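Local coordinates for protein probable arylamine n-acetyl transferase (Mycobacterium abscessus, PDB 4GUZ) that probably transfers an acetyl group from acetyl coenzyme A to arylamine substrates, at residues Arg40-Val43 and Leu44-Trp48. Residues are numbered along the deposited sequence; the frame is centred on the assembly and turned at random.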
loop_
_atom_site.group_PDB
_atom_site.type_symbol
_atom_site.label_atom_id
_atom_site.label_comp_id
_atom_site.label_asym_id
_atom_site.label_seq_id
_atom_site.Cartn_x
_atom_site.Cartn_y
_atom_site.Cartn_z
ATOM N N ARG A 40 -1.266 9.661 -7.151
ATOM C CA ARG A 40 0.123 9.764 -7.594
ATOM C C ARG A 40 1.023 10.318 -6.482
ATOM O O ARG A 40 2.063 9.735 -6.206
ATOM C CB ARG A 40 0.248 10.613 -8.876
ATOM C CG ARG A 40 1.601 10.435 -9.559
ATOM C CD ARG A 40 1.710 11.229 -10.839
ATOM N NE ARG A 40 3.090 11.319 -11.336
ATOM C CZ ARG A 40 3.577 10.624 -12.359
ATOM N NH1 ARG A 40 2.814 9.743 -12.997
ATOM N NH2 ARG A 40 4.828 10.811 -12.760
ATOM N N GLY A 41 0.599 11.408 -5.846
ATOM C CA GLY A 41 1.355 12.034 -4.763
ATOM C C GLY A 41 1.501 11.133 -3.548
ATOM O O GLY A 41 2.575 11.082 -2.944
ATOM N N HIS A 42 0.425 10.431 -3.175
ATOM C CA HIS A 42 0.417 9.535 -2.003
ATOM C C HIS A 42 1.406 8.388 -2.225
ATOM O O HIS A 42 2.297 8.164 -1.388
ATOM C CB HIS A 42 -1.009 8.994 -1.691
ATOM C CG HIS A 42 -1.057 8.001 -0.563
ATOM N ND1 HIS A 42 -1.600 8.327 0.661
ATOM C CD2 HIS A 42 -0.571 6.733 -0.503
ATOM C CE1 HIS A 42 -1.419 7.264 1.429
ATOM N NE2 HIS A 42 -0.802 6.281 0.768
ATOM N N VAL A 43 1.267 7.698 -3.364
ATOM C CA VAL A 43 2.091 6.534 -3.705
ATOM C C VAL A 43 3.579 6.939 -3.776
ATOM O O VAL A 43 4.411 6.253 -3.200
ATOM C CB VAL A 43 1.591 5.835 -4.996
ATOM C CG1 VAL A 43 2.540 4.728 -5.427
ATOM C CG2 VAL A 43 0.188 5.278 -4.796
ATOM N N LEU A 44 3.884 8.098 -4.364
ATOM C CA LEU A 44 5.267 8.547 -4.489
ATOM C C LEU A 44 5.917 9.029 -3.169
ATOM O O LEU A 44 7.116 8.819 -2.991
ATOM C CB LEU A 44 5.366 9.676 -5.528
ATOM C CG LEU A 44 5.284 9.242 -6.992
ATOM C CD1 LEU A 44 5.219 10.452 -7.917
ATOM C CD2 LEU A 44 6.441 8.306 -7.372
ATOM N N ASN A 45 5.147 9.633 -2.250
ATOM C CA ASN A 45 5.745 10.239 -1.054
ATOM C C ASN A 45 5.494 9.503 0.280
ATOM O O ASN A 45 6.368 9.535 1.151
ATOM C CB ASN A 45 5.250 11.672 -0.931
ATOM C CG ASN A 45 5.685 12.527 -2.100
ATOM O OD1 ASN A 45 6.848 12.914 -2.210
ATOM N ND2 ASN A 45 4.770 12.825 -3.004
ATOM N N ILE A 46 4.330 8.862 0.468
ATOM C CA ILE A 46 4.098 8.145 1.738
ATOM C C ILE A 46 4.937 6.885 1.693
ATOM O O ILE A 46 4.834 6.111 0.747
ATOM C CB ILE A 46 2.600 7.849 2.017
ATOM C CG1 ILE A 46 1.699 9.122 1.865
ATOM C CG2 ILE A 46 2.423 7.165 3.380
ATOM C CD1 ILE A 46 1.819 10.200 2.977
ATOM N N LYS A 47 5.778 6.688 2.718
ATOM C CA LYS A 47 6.730 5.588 2.737
ATOM C C LYS A 47 6.049 4.278 3.045
ATOM O O LYS A 47 4.966 4.272 3.642
ATOM C CB LYS A 47 7.882 5.899 3.694
ATOM C CG LYS A 47 8.838 6.956 3.147
ATOM C CD LYS A 47 9.591 7.677 4.255
ATOM C CE LYS A 47 10.514 8.765 3.750
ATOM N NZ LYS A 47 9.795 9.865 3.049
ATOM N N TRP A 48 6.651 3.165 2.600
ATOM C CA TRP A 48 6.050 1.842 2.783
ATOM C C TRP A 48 7.006 0.928 3.514
ATOM O O TRP A 48 8.112 0.690 3.047
ATOM C CB TRP A 48 5.618 1.225 1.441
ATOM C CG TRP A 48 4.574 0.142 1.587
ATOM C CD1 TRP A 48 3.242 0.262 1.338
ATOM C CD2 TRP A 48 4.770 -1.193 2.101
ATOM N NE1 TRP A 48 2.604 -0.933 1.576
ATOM C CE2 TRP A 48 3.507 -1.826 2.107
ATOM C CE3 TRP A 48 5.890 -1.921 2.550
ATOM C CZ2 TRP A 48 3.335 -3.151 2.521
ATOM C CZ3 TRP A 48 5.711 -3.221 3.002
ATOM C CH2 TRP A 48 4.450 -3.831 2.964
HETATM O O HOH W 1 3.875 4.400 -1.291
#
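The imidazole of His42 carries Ile46 on one face: CG1 of Ile46 stands 3.6 Å from the ring centroid, only 13° off the ring normal, a CH-pi contact one helical turn apart. Of the two ring nitrogens, ND1 is hydrogen-bonded to the hydroxyl of Tyr18 and NE2 to ND1 of His82, so the rotation of this buried imidazole is well fixed. The rings of His42 and Phe86 meet edge-to-face. The chi1 of Ile46 (-50°) places CG1 for this contact, anti to the carbonyl carbon and beside the backbone N, from where it comes over the ring of His42. A second flat group, the amide of Asn45, folds back over the last turn. Its ND2 donates to Gly41 O at 2.8 Å, in the carbonyl plane and on a lone pair, although the oxygen lies somewhat out of the amide plane. Asn45 N reaches the same Gly41 O at 3.0 Å, tilted from the carbonyl plane, so one residue grips this buried glycine's carbonyl twice. The guanidinium of Arg40 is met obliquely by Leu44 CD1; the two side chains run alongside each other, Arg40 CG to Leu44 CD1 4.0 Å, and NH1 of Arg40 continues to a salt bridge with Glu153. Backbone bonds from Leu44 N to Arg40 O and from Ile46 N to His42 O complete the turn. At the helix end, a water lies 2.7 Å from Val43 O and 2.8 Å from Ile46 O, within hydrogen-bonding reach of both. This is the C-terminal end of helix 32-45, where Ile46 leaves helical geometry and the chain turns toward short strand 48-49, with Ile46 touching helices 15-21 and 79-92 of the arylamine N-acetyltransferase fold.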